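Local coordinates for protein aminoglycoside N(6')acetyltransferase (Legionella pneumophila subsp. pneumophila, PDB 3F5B) that probably transfers an acyl group, likely acetyl from acetyl-coenzyme A to an aminoglycoside amine, as a member of the GNAT acetyltransferase family, at residues G93-D98 with S125-V130; V130-E135 with Y166-C171. One frame throughout, in Å; residues are numbered along the deposited sequence. Where two conformers were deposited one is given.

Contact 1 (G93-D98 with S125-V130); sequences GAVTLD and SDTKIV. With CHX (cyclohexane), chain D.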
ATOM      1  N   GLY A  93     -17.956   0.550  -1.391  1.00 45.45           N
ATOM      2  CA  GLY A  93     -16.747   0.149  -2.094  1.00 43.02           C
ATOM      3  C   GLY A  93     -15.556   0.001  -1.154  1.00 40.54           C
ATOM      4  O   GLY A  93     -15.710  -0.114   0.075  1.00 40.16           O
ATOM      5  N   ALA A  94     -14.362   0.003  -1.731  1.00 37.97           N
ATOM      6  CA  ALA A  94     -13.141  -0.154  -0.949  1.00 35.65           C
ATOM      7  C   ALA A  94     -11.906   0.055  -1.825  1.00 34.03           C
ATOM      8  O   ALA A  94     -11.955  -0.151  -3.044  1.00 34.17           O
ATOM      9  CB  ALA A  94     -13.108  -1.529  -0.302  1.00 35.34           C
ATOM     10  N   VAL A  95     -10.804   0.470  -1.208  1.00 32.21           N
ATOM     11  CA  VAL A  95      -9.514   0.544  -1.910  1.00 30.22           C
ATOM     12  C   VAL A  95      -8.584  -0.537  -1.363  1.00 29.88           C
ATOM     13  O   VAL A  95      -8.493  -0.733  -0.151  1.00 29.00           O
ATOM     14  CB  VAL A  95      -8.855   1.959  -1.821  1.00 30.88           C
ATOM     15  CG1 VAL A  95      -8.531   2.338  -0.393  1.00 31.44           C
ATOM     16  CG2 VAL A  95      -7.592   2.034  -2.664  1.00 30.39           C
ATOM     17  N   THR A  96      -7.909  -1.242  -2.256  1.00 28.40           N
ATOM     18  CA  THR A  96      -6.936  -2.253  -1.850  1.00 29.90           C
ATOM     19  C   THR A  96      -5.556  -1.624  -2.017  1.00 30.78           C
ATOM     20  O   THR A  96      -5.281  -1.020  -3.057  1.00 31.08           O
ATOM     21  CB  THR A  96      -7.043  -3.540  -2.703  1.00 31.61           C
ATOM     22  OG1 THR A  96      -8.376  -4.063  -2.599  1.00 32.30           O
ATOM     23  CG2 THR A  96      -6.020  -4.616  -2.232  1.00 31.57           C
ATOM     24  N   LEU A  97      -4.722  -1.770  -0.983  1.00 29.16           N
ATOM     25  CA  LEU A  97      -3.398  -1.176  -0.911  1.00 29.27           C
ATOM     26  C   LEU A  97      -2.304  -2.247  -0.899  1.00 30.89           C
ATOM     27  O   LEU A  97      -2.405  -3.269  -0.205  1.00 30.03           O
ATOM     28  CB  LEU A  97      -3.282  -0.310   0.360  1.00 27.72           C
ATOM     29  CG  LEU A  97      -1.986   0.428   0.659  1.00 27.46           C
ATOM     30  CD1 LEU A  97      -1.659   1.458  -0.482  1.00 26.39           C
ATOM     31  CD2 LEU A  97      -2.147   1.106   2.034  1.00 28.24           C
ATOM     32  N   ASP A  98      -1.263  -2.005  -1.691  1.00 31.12           N
ATOM     33  CA  ASP A  98      -0.007  -2.735  -1.574  1.00 33.89           C
ATOM     34  C   ASP A  98       1.064  -1.711  -1.344  1.00 33.47           C
ATOM     35  O   ASP A  98       1.078  -0.674  -2.029  1.00 31.07           O
ATOM     36  CB  ASP A  98       0.342  -3.379  -2.882  1.00 38.47           C
ATOM     37  CG  ASP A  98      -0.086  -4.790  -2.960  1.00 43.67           C
ATOM     38  OD1 ASP A  98       0.791  -5.662  -2.720  1.00 45.02           O
ATOM     39  OD2 ASP A  98      -1.274  -5.024  -3.294  1.00 45.29           O
ATOM     40  N   SER A 125      -9.071  10.227   1.629  1.00 28.86           N
ATOM     41  CA  SER A 125      -9.832  10.731   2.763  1.00 31.61           C
ATOM     42  C   SER A 125     -11.353  10.558   2.606  1.00 32.87           C
ATOM     43  O   SER A 125     -12.087  10.517   3.592  1.00 33.51           O
ATOM     44  CB  SER A 125      -9.488  12.202   3.000  1.00 32.95           C
ATOM     45  OG  SER A 125     -10.058  12.988   1.967  1.00 35.83           O
ATOM     46  N   ASP A 126     -11.788  10.491   1.356  1.00 34.37           N
ATOM     47  CA  ASP A 126     -13.174  10.316   0.906  1.00 37.24           C
ATOM     48  C   ASP A 126     -13.587   8.832   0.803  1.00 36.80           C
ATOM     49  O   ASP A 126     -14.742   8.503   0.535  1.00 37.01           O
ATOM     50  CB  ASP A 126     -13.218  10.895  -0.504  1.00 40.10           C
ATOM     51  CG  ASP A 126     -11.926  10.573  -1.285  1.00 42.74           C
ATOM     52  OD1 ASP A 126     -11.410   9.422  -1.185  1.00 43.65           O
ATOM     53  OD2 ASP A 126     -11.408  11.472  -1.970  1.00 45.01           O
ATOM     54  N   THR A 127     -12.627   7.937   0.972  1.00 35.73           N
ATOM     55  CA  THR A 127     -12.874   6.508   0.873  1.00 34.96           C
ATOM     56  C   THR A 127     -13.321   5.953   2.237  1.00 34.27           C
ATOM     57  O   THR A 127     -12.943   6.485   3.282  1.00 34.80           O
ATOM     58  CB  THR A 127     -11.588   5.839   0.338  1.00 34.79           C
ATOM     59  OG1 THR A 127     -11.354   6.312  -0.989  1.00 34.88           O
ATOM     60  CG2 THR A 127     -11.681   4.323   0.331  1.00 35.22           C
ATOM     61  N   LYS A 128     -14.138   4.907   2.235  1.00 32.70           N
ATOM     62  CA  LYS A 128     -14.634   4.341   3.500  1.00 32.47           C
ATOM     63  C   LYS A 128     -13.709   3.297   4.114  1.00 30.22           C
ATOM     64  O   LYS A 128     -13.506   3.262   5.314  1.00 30.43           O
ATOM     65  CB  LYS A 128     -16.031   3.736   3.308  1.00 33.93           C
ATOM     66  CG  LYS A 128     -17.175   4.667   3.669  1.00 37.61           C
ATOM     67  CD  LYS A 128     -17.157   5.957   2.847  1.00 39.04           C
ATOM     68  CE  LYS A 128     -17.473   7.165   3.724  1.00 40.44           C
ATOM     69  NZ  LYS A 128     -16.329   7.448   4.658  1.00 41.43           N
ATOM     70  N   ILE A 129     -13.140   2.449   3.271  1.00 29.51           N
ATOM     71  CA  ILE A 129     -12.506   1.200   3.705  1.00 29.17           C
ATOM     72  C   ILE A 129     -11.231   1.009   2.909  1.00 27.55           C
ATOM     73  O   ILE A 129     -11.247   1.204   1.694  1.00 27.03           O
ATOM     74  CB  ILE A 129     -13.478  -0.009   3.423  1.00 29.92           C
ATOM     75  CG1 ILE A 129     -14.824   0.198   4.133  1.00 30.75           C
ATOM     76  CG2 ILE A 129     -12.830  -1.381   3.772  1.00 28.75           C
ATOM     77  CD1 ILE A 129     -14.717   0.173   5.650  1.00 31.45           C
ATOM     78  N   VAL A 130     -10.132   0.683   3.601  1.00 25.97           N
ATOM     79  CA  VAL A 130      -8.885   0.256   2.958  1.00 25.79           C
ATOM     80  C   VAL A 130      -8.651  -1.216   3.284  1.00 25.41           C
ATOM     81  O   VAL A 130      -8.839  -1.646   4.421  1.00 25.71           O
ATOM     82  CB  VAL A 130      -7.615   1.079   3.417  1.00 25.63           C
ATOM     83  CG1 VAL A 130      -6.339   0.556   2.707  1.00 25.89           C
ATOM     84  CG2 VAL A 130      -7.812   2.565   3.142  1.00 26.06           C
TER
HETATM   85  C1  CHX D 182       3.588  -7.288   0.524  1.00 51.46           C
HETATM   86  C2  CHX D 182       3.704  -5.778   0.299  1.00 49.97           C
HETATM   87  C3  CHX D 182       2.329  -5.131   0.089  1.00 50.23           C
HETATM   88  C4  CHX D 182       1.467  -5.230   1.353  1.00 50.70           C
HETATM   89  C5  CHX D 182       1.747  -6.505   2.172  1.00 50.10           C
HETATM   90  C6  CHX D 182       2.342  -7.665   1.351  1.00 50.60           C
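Strands 94-101 and 129-132 run parallel here, with Val95 bridged to Val130 and the N-H of Val95 bonded to Ile129 O at 3.0 Å, nearly straight at 171°. This joins the two strands of a beta-alpha-beta unit of the GNAT fold: strand 94-101, helix 109-123 and strand 129-132. Ile129 O also receives a CA-H...O contact from Ala94 CA. A second such contact runs from Val130 CA to Val95 O at 3.3 Å.

The side chains of Val95 and Val130 lie side by side and point the same way. Val95 CG1 sits between its backbone N and carbonyl carbon (chi1 63°), the crowded position. From there it reaches Val130 CG2 at 3.6 Å and Thr127 CG2 at 3.8 Å. Val130 uses its other branch, CG1, against Leu97 CB at 4.0 Å. Phe119 and Ile120 of helix 109-123 pack on this same apolar face, through Leu97 and Val130 respectively. Ala94 CB meets Ile129 CB at 4.0 Å and also touches the CG2 branch, while the end of the isoleucine, CD1, leads away.

Within the loop before the strand, Thr127 OG1 donates to Asp126 OD1 at 3.1 Å, leaving the methyl CG2 to touch Val95. At the far end of segment 93-98, Asp98 borders the cyclohexane pocket, and Asp98 OD1 lies 3.2 Å from C3 of the bound cyclohexane.

Contact 2 (V130-E135 with Y166-C171); sequences VLINPE and YKMKLC. With CHX (cyclohexane), chain D.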
ATOM      1  N   VAL A 130     -10.132   0.683   3.601  1.00 25.97           N
ATOM      2  CA  VAL A 130      -8.885   0.256   2.958  1.00 25.79           C
ATOM      3  C   VAL A 130      -8.651  -1.216   3.284  1.00 25.41           C
ATOM      4  O   VAL A 130      -8.839  -1.646   4.421  1.00 25.71           O
ATOM      5  CB  VAL A 130      -7.615   1.079   3.417  1.00 25.63           C
ATOM      6  CG1 VAL A 130      -6.339   0.556   2.707  1.00 25.89           C
ATOM      7  CG2 VAL A 130      -7.812   2.565   3.142  1.00 26.06           C
ATOM      8  N   LEU A 131      -8.233  -1.978   2.279  1.00 26.02           N
ATOM      9  CA  LEU A 131      -7.893  -3.382   2.471  1.00 26.30           C
ATOM     10  C   LEU A 131      -6.427  -3.583   2.176  1.00 26.35           C
ATOM     11  O   LEU A 131      -5.898  -3.012   1.220  1.00 27.42           O
ATOM     12  CB  LEU A 131      -8.727  -4.275   1.553  1.00 25.91           C
ATOM     13  CG  LEU A 131     -10.245  -4.154   1.693  1.00 25.82           C
ATOM     14  CD1 LEU A 131     -10.924  -4.869   0.529  1.00 27.07           C
ATOM     15  CD2 LEU A 131     -10.719  -4.700   3.041  1.00 27.03           C
ATOM     16  N   ILE A 132      -5.783  -4.405   3.008  1.00 25.97           N
ATOM     17  CA  ILE A 132      -4.407  -4.856   2.782  1.00 24.68           C
ATOM     18  C   ILE A 132      -4.282  -6.360   3.017  1.00 26.76           C
ATOM     19  O   ILE A 132      -4.986  -6.924   3.868  1.00 26.49           O
ATOM     20  CB  ILE A 132      -3.393  -4.025   3.617  1.00 24.14           C
ATOM     21  CG1 ILE A 132      -1.998  -4.115   3.009  1.00 24.29           C
ATOM     22  CG2 ILE A 132      -3.435  -4.381   5.102  1.00 23.08           C
ATOM     23  CD1 ILE A 132      -1.109  -2.834   3.318  1.00 28.07           C
ATOM     24  N   ASN A 133      -3.392  -7.005   2.260  1.00 25.48           N
ATOM     25  CA  ASN A 133      -3.431  -8.474   2.147  1.00 28.14           C
ATOM     26  C   ASN A 133      -2.073  -9.169   2.327  1.00 26.96           C
ATOM     27  O   ASN A 133      -1.591  -9.791   1.390  1.00 28.15           O
ATOM     28  CB  ASN A 133      -4.017  -8.845   0.781  1.00 28.53           C
ATOM     29  CG  ASN A 133      -5.483  -8.449   0.656  1.00 31.24           C
ATOM     30  OD1 ASN A 133      -6.351  -9.101   1.220  1.00 30.44           O
ATOM     31  ND2 ASN A 133      -5.755  -7.360  -0.065  1.00 30.94           N
ATOM     32  N   PRO A 134      -1.443  -9.058   3.518  1.00 26.23           N
ATOM     33  CA  PRO A 134      -0.099  -9.644   3.606  1.00 26.14           C
ATOM     34  C   PRO A 134      -0.103 -11.155   3.761  1.00 25.66           C
ATOM     35  O   PRO A 134      -1.101 -11.739   4.215  1.00 25.77           O
ATOM     36  CB  PRO A 134       0.472  -8.999   4.869  1.00 25.87           C
ATOM     37  CG  PRO A 134      -0.755  -8.873   5.752  1.00 25.65           C
ATOM     38  CD  PRO A 134      -1.805  -8.370   4.776  1.00 25.19           C
ATOM     39  N   GLU A 135       0.997 -11.776   3.333  1.00 26.46           N
ATOM     40  CA  GLU A 135       1.283 -13.188   3.604  1.00 27.74           C
ATOM     41  C   GLU A 135       1.377 -13.379   5.123  1.00 27.75           C
ATOM     42  O   GLU A 135       2.024 -12.584   5.806  1.00 29.31           O
ATOM     43  CB  GLU A 135       2.623 -13.532   2.951  1.00 28.59           C
ATOM     44  CG  GLU A 135       3.004 -14.983   3.040  1.00 28.26           C
ATOM     45  CD  GLU A 135       4.287 -15.288   2.295  1.00 28.77           C
ATOM     46  OE1 GLU A 135       4.803 -14.431   1.561  1.00 28.59           O
ATOM     47  OE2 GLU A 135       4.763 -16.427   2.426  1.00 28.70           O
ATOM     48  N   TYR A 166      -3.579 -13.017   5.088  1.00 26.33           N
ATOM     49  CA  TYR A 166      -4.687 -12.413   5.812  1.00 27.12           C
ATOM     50  C   TYR A 166      -5.377 -11.404   4.896  1.00 27.94           C
ATOM     51  O   TYR A 166      -4.727 -10.770   4.093  1.00 28.23           O
ATOM     52  CB  TYR A 166      -4.174 -11.627   7.017  1.00 28.10           C
ATOM     53  CG  TYR A 166      -3.760 -12.466   8.220  1.00 28.53           C
ATOM     54  CD1 TYR A 166      -4.602 -13.453   8.726  1.00 29.25           C
ATOM     55  CD2 TYR A 166      -2.541 -12.230   8.868  1.00 29.88           C
ATOM     56  CE1 TYR A 166      -4.240 -14.219   9.860  1.00 29.29           C
ATOM     57  CE2 TYR A 166      -2.146 -12.984  10.016  1.00 29.85           C
ATOM     58  CZ  TYR A 166      -3.008 -13.965  10.491  1.00 29.23           C
ATOM     59  OH  TYR A 166      -2.655 -14.698  11.573  1.00 30.09           O
ATOM     60  N   LYS A 167      -6.683 -11.250   5.055  1.00 28.17           N
ATOM     61  CA  LYS A 167      -7.380 -10.106   4.525  1.00 29.41           C
ATOM     62  C   LYS A 167      -7.539  -9.173   5.723  1.00 29.33           C
ATOM     63  O   LYS A 167      -8.033  -9.602   6.776  1.00 29.15           O
ATOM     64  CB  LYS A 167      -8.738 -10.541   3.991  1.00 31.53           C
ATOM     65  CG  LYS A 167      -9.121  -9.859   2.694  1.00 37.03           C
ATOM     66  CD  LYS A 167     -10.576 -10.114   2.297  1.00 38.22           C
ATOM     67  CE  LYS A 167     -11.006  -9.116   1.237  1.00 40.88           C
ATOM     68  NZ  LYS A 167     -12.411  -8.639   1.519  1.00 42.36           N
HETATM   69  N   MSE A 168      -7.089  -7.921   5.588  1.00 28.21           N
HETATM   70  CA  MSE A 168      -7.123  -6.968   6.708  1.00 26.95           C
HETATM   71  C   MSE A 168      -7.839  -5.713   6.260  1.00 27.12           C
HETATM   72  O   MSE A 168      -7.751  -5.345   5.096  1.00 26.95           O
HETATM   73  CB  MSE A 168      -5.705  -6.633   7.181  1.00 26.13           C
HETATM   74  CG  MSE A 168      -4.905  -7.878   7.575  1.00 25.57           C
HETATM   75 SE   MSE A 168      -3.130  -7.564   8.254  0.70 23.77          SE
HETATM   76  CE  MSE A 168      -3.616  -6.763   9.917  1.00 25.91           C
ATOM     77  N   LYS A 169      -8.536  -5.059   7.183  1.00 26.60           N
ATOM     78  CA  LYS A 169      -9.421  -3.964   6.829  1.00 28.76           C
ATOM     79  C   LYS A 169      -9.225  -2.801   7.802  1.00 29.36           C
ATOM     80  O   LYS A 169      -9.035  -3.018   9.025  1.00 29.33           O
ATOM     81  CB  LYS A 169     -10.880  -4.463   6.837  1.00 28.83           C
ATOM     82  CG  LYS A 169     -11.954  -3.391   6.662  1.00 31.58           C
ATOM     83  CD  LYS A 169     -13.378  -3.928   6.934  1.00 33.42           C
ATOM     84  CE  LYS A 169     -13.726  -3.878   8.413  1.00 35.38           C
ATOM     85  NZ  LYS A 169     -15.052  -4.534   8.817  1.00 36.63           N
ATOM     86  N   LEU A 170      -9.239  -1.585   7.251  1.00 29.34           N
ATOM     87  CA  LEU A 170      -9.161  -0.359   8.053  0.50 29.79           C
ATOM     88  C   LEU A 170     -10.329   0.567   7.738  1.00 29.61           C
ATOM     89  O   LEU A 170     -10.629   0.804   6.572  1.00 28.77           O
ATOM     90  CB  LEU A 170      -7.830   0.359   7.807  0.50 29.45           C
ATOM     91  CG  LEU A 170      -7.579   1.719   8.473  0.50 29.88           C
ATOM     92  CD1 LEU A 170      -7.696   1.621   9.979  0.50 30.05           C
ATOM     93  CD2 LEU A 170      -6.206   2.221   8.084  0.50 29.74           C
ATOM     94  N   CYS A 171     -10.966   1.086   8.786  1.00 29.85           N
ATOM     95  CA  CYS A 171     -12.046   2.052   8.626  0.50 30.18           C
ATOM     96  C   CYS A 171     -11.505   3.484   8.620  1.00 30.83           C
ATOM     97  O   CYS A 171     -11.022   3.977   9.640  1.00 30.93           O
ATOM     98  CB  CYS A 171     -13.097   1.865   9.717  0.50 29.76           C
ATOM     99  SG  CYS A 171     -14.305   3.180   9.777  0.50 29.22           S
TER
HETATM  100  C1  CHX D 182       3.588  -7.288   0.524  1.00 51.46           C
HETATM  101  C2  CHX D 182       3.704  -5.778   0.299  1.00 49.97           C
HETATM  102  C3  CHX D 182       2.329  -5.131   0.089  1.00 50.23           C
HETATM  103  C4  CHX D 182       1.467  -5.230   1.353  1.00 50.70           C
HETATM  104  C5  CHX D 182       1.747  -6.505   2.172  1.00 50.10           C
HETATM  105  C6  CHX D 182       2.342  -7.665   1.351  1.00 50.60           C
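The bound cyclohexane lies to one side of the Pro134 ring, towards its CA-CB edge, and the CG-CD edge meets the selenium of Met168, a selenomethionine. Pro134 CG lies 3.7 Å from Met168 SE, and the two side chains cross at about a right angle. Pro134 CB is 3.9 Å from cyclohexane C5. The Tyr166 side chain touches Val142 of helix 139-148 and Ile152 of strand 151-158. The Asn133 amide lies alongside Lys167 and points the same way. Its OD1 packs against Lys167 CG at 3.2 Å. The amine of Lys167 is hydrogen-bonded to Tyr90 OH.

The backbones of strands 129-132 and 164-171 pair antiparallel in the mixed sheet of the GNAT fold. Val130 with Leu170 and Ile132 with Met168 are hydrogen-bonded pairs, each with two N-H...O bonds. Leu131 with Lys169 is the non-hydrogen-bonded pair between them. The pairing goes on past the strand end, where Tyr166 N binds Pro134 O at 2.9 Å. Tyr166 O is buried without a hydrogen-bond partner, but Asn133 CA approaches it at 3.3 Å.

Ile132 CG2 rests on Met168 CB at 3.8 Å. Its other branch, CG1, is anti to the backbone N (chi1 -158°) and reaches cyclohexane C4 at 4.0 Å.

From the N terminus, strands 15-19, 65-71 and 74-84 come before strand 94-101, the first strand of these contacts. The chain then runs through helix 109-123 and returns as strand 129-132, and contact 1 closes that loop. Contact 2 opens from the same strand, at Val130, which both contacts share. It closes a second loop, holding helix 139-148 and strand 151-158, when strand 164-171 returns. The loops follow in series and neither encloses the other. Strand 129-132 is therefore the middle of three neighbours, parallel to one and antiparallel to the other. Leu131 probably hydrogen-bonds to Val95 and Leu97. Both contacts reach the cyclohexane pocket, contact 1 from strand 94-101 and contact 2 from segment 130-135.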